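Local coordinates for haemagglutinin I (Physarum polycephalum, PDB 3A5P), which agglutinates red blood cells as a lectin, probably binding carbohydrate through a minimal recognition domain of the legume-lectin fold, at residues A[24-27]-A[28-32]. Residues are numbered along the deposited sequence; the frame is centred on the assembly and turned at random. Where two conformers were deposited one is given.
Sequences NSST and VPRYV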
ATOM      1  N   ASN A  24      15.088   3.791  -4.946  1.00 18.27           N
ATOM      2  CA  ASN A  24      16.005   2.691  -4.602  1.00 18.93           C
ATOM      3  C   ASN A  24      16.043   1.562  -5.625  1.00 18.03           C
ATOM      4  O   ASN A  24      15.038   1.271  -6.282  1.00 17.63           O
ATOM      5  CB  ASN A  24      15.604   2.092  -3.244  1.00 19.65           C
ATOM      6  CG  ASN A  24      16.758   1.406  -2.508  1.00 23.27           C
ATOM      7  OD1 ASN A  24      17.851   1.176  -3.049  1.00 24.92           O
ATOM      8  ND2 ASN A  24      16.497   1.054  -1.242  1.00 26.91           N
ATOM      9  N   SER A  25      17.220   0.938  -5.739  1.00 16.85           N
ATOM     10  CA  SER A  25      17.372  -0.327  -6.439  0.50 16.59           C
ATOM     11  C   SER A  25      17.780  -1.352  -5.379  1.00 16.89           C
ATOM     12  O   SER A  25      18.895  -1.315  -4.870  1.00 16.85           O
ATOM     13  CB  SER A  25      18.413  -0.210  -7.560  0.50 16.60           C
ATOM     14  OG  SER A  25      17.965   0.680  -8.570  0.50 15.48           O
ATOM     15  N   SER A  26      16.858  -2.247  -5.043  1.00 16.71           N
ATOM     16  CA  SER A  26      16.961  -3.015  -3.812  1.00 16.68           C
ATOM     17  C   SER A  26      16.220  -4.339  -3.911  1.00 16.72           C
ATOM     18  O   SER A  26      15.692  -4.677  -4.965  1.00 16.37           O
ATOM     19  CB  SER A  26      16.352  -2.154  -2.674  1.00 16.17           C
ATOM     20  OG  SER A  26      16.395  -2.801  -1.407  1.00 17.74           O
ATOM     21  N   THR A  27      16.192  -5.077  -2.796  1.00 16.99           N
ATOM     22  CA  THR A  27      15.362  -6.283  -2.636  1.00 17.94           C
ATOM     23  C   THR A  27      14.028  -6.013  -1.919  1.00 18.27           C
ATOM     24  O   THR A  27      13.121  -6.844  -1.982  1.00 18.81           O
ATOM     25  CB  THR A  27      16.094  -7.309  -1.753  1.00 18.12           C
ATOM     26  OG1 THR A  27      16.414  -6.682  -0.503  1.00 19.20           O
ATOM     27  CG2 THR A  27      17.373  -7.753  -2.407  1.00 20.25           C
ATOM     28  N   VAL A  28      13.924  -4.864  -1.242  1.00 17.53           N
ATOM     29  CA  VAL A  28      12.815  -4.582  -0.300  1.00 16.83           C
ATOM     30  C   VAL A  28      11.510  -4.359  -1.071  1.00 16.17           C
ATOM     31  O   VAL A  28      11.547  -4.000  -2.262  1.00 16.12           O
ATOM     32  CB  VAL A  28      13.109  -3.361   0.636  1.00 16.82           C
ATOM     33  CG1 VAL A  28      14.408  -3.570   1.457  1.00 16.59           C
ATOM     34  CG2 VAL A  28      13.200  -2.046  -0.150  1.00 16.65           C
ATOM     35  N   PRO A  29      10.357  -4.603  -0.418  1.00 15.89           N
ATOM     36  CA  PRO A  29       9.093  -4.284  -1.091  1.00 16.01           C
ATOM     37  C   PRO A  29       8.955  -2.808  -1.488  1.00 15.99           C
ATOM     38  O   PRO A  29       9.473  -1.908  -0.799  1.00 15.91           O
ATOM     39  CB  PRO A  29       8.032  -4.655  -0.043  1.00 16.02           C
ATOM     40  CG  PRO A  29       8.717  -5.776   0.780  1.00 16.13           C
ATOM     41  CD  PRO A  29      10.127  -5.220   0.911  1.00 15.62           C
ATOM     42  N   ARG A  30       8.284  -2.584  -2.612  1.00 16.08           N
ATOM     43  CA  ARG A  30       7.951  -1.246  -3.086  1.00 15.95           C
ATOM     44  C   ARG A  30       6.453  -1.175  -3.362  1.00 15.95           C
ATOM     45  O   ARG A  30       5.838  -2.158  -3.795  1.00 15.99           O
ATOM     46  CB  ARG A  30       8.731  -0.928  -4.376  1.00 15.51           C
ATOM     47  CG  ARG A  30       9.888   0.071  -4.223  1.00 17.18           C
ATOM     48  CD  ARG A  30      10.920  -0.357  -3.191  1.00 15.78           C
ATOM     49  NE  ARG A  30      11.645  -1.580  -3.533  1.00 16.34           N
ATOM     50  CZ  ARG A  30      12.664  -1.643  -4.397  1.00 16.36           C
ATOM     51  NH1 ARG A  30      13.036  -0.564  -5.071  1.00 15.23           N
ATOM     52  NH2 ARG A  30      13.286  -2.805  -4.623  1.00 14.53           N
ATOM     53  N   TYR A  31       5.875  -0.004  -3.139  1.00 15.65           N
ATOM     54  CA  TYR A  31       4.413   0.132  -3.150  1.00 15.28           C
ATOM     55  C   TYR A  31       4.076   1.275  -4.073  1.00 15.21           C
ATOM     56  O   TYR A  31       4.542   2.408  -3.860  1.00 15.91           O
ATOM     57  CB  TYR A  31       3.916   0.409  -1.722  1.00 14.98           C
ATOM     58  CG  TYR A  31       4.279  -0.691  -0.742  1.00 14.43           C
ATOM     59  CD1 TYR A  31       3.442  -1.797  -0.571  1.00 15.08           C
ATOM     60  CD2 TYR A  31       5.467  -0.647  -0.021  1.00 14.00           C
ATOM     61  CE1 TYR A  31       3.763  -2.815   0.305  1.00 14.58           C
ATOM     62  CE2 TYR A  31       5.814  -1.682   0.868  1.00 12.27           C
ATOM     63  CZ  TYR A  31       4.947  -2.754   1.030  1.00 12.83           C
ATOM     64  OH  TYR A  31       5.276  -3.772   1.896  1.00 15.85           O
ATOM     65  N   VAL A  32       3.312   0.983  -5.126  1.00 14.65           N
ATOM     66  CA  VAL A  32       2.807   2.049  -5.989  1.00 14.20           C
ATOM     67  C   VAL A  32       1.376   2.352  -5.570  1.00 14.56           C
ATOM     68  O   VAL A  32       0.504   1.467  -5.611  1.00 14.47           O
ATOM     69  CB  VAL A  32       2.887   1.710  -7.505  1.00 14.32           C
ATOM     70  CG1 VAL A  32       2.268   2.839  -8.327  1.00 14.73           C
ATOM     71  CG2 VAL A  32       4.334   1.536  -7.911  1.00 15.03           C
TER
HETATM   72  O   HOH W   1      12.392   2.452  -4.815  1.00 14.34           O
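Val28 N donates to Ser26 OG in a nearly straight bond, 3.2 Å long with an N-H...O angle of 170°, where the loop of this legume-lectin beta sandwich turns into strand 30-34. The hydroxyl can receive it because Ser26 OG lies anti to its own backbone N (chi1 -180°), which sets the oxygen beside the carbonyl carbon, ahead of the Val28 N-H. Arg30 then ties the loop together from its concave side. Two successive bends in the Arg30 side chain fold the guanidinium back past Pro29, bringing Arg30 NE to 2.7 Å from Val28 O. That acceptor lies 7° out of the guanidinium plane, although NE itself stands well above the Val28 carbonyl plane. Arg30 NH2 adds a weak second bond to Val28 O, while NH1 bonds weakly to Asn24 O at 3.0 Å. Water 1 completes this edge, accepting from both Arg30 NH1 and Asn24 N. Outside the loop, a hydrogen bond from NH2 to Trp3 O and a cation-pi contact with Trp3 connect the buried arginine to strand 3-10 of the other sheet. Van der Waals packing adds to these bonds: Ser26 CB lies over one guanidinium face, 3.7 Å from Arg30 NH2. Both Val28 methyls press against the same side of the serine hydroxyl, CG2 at 3.5 Å and CG1 at 3.6 Å from Ser26 OG.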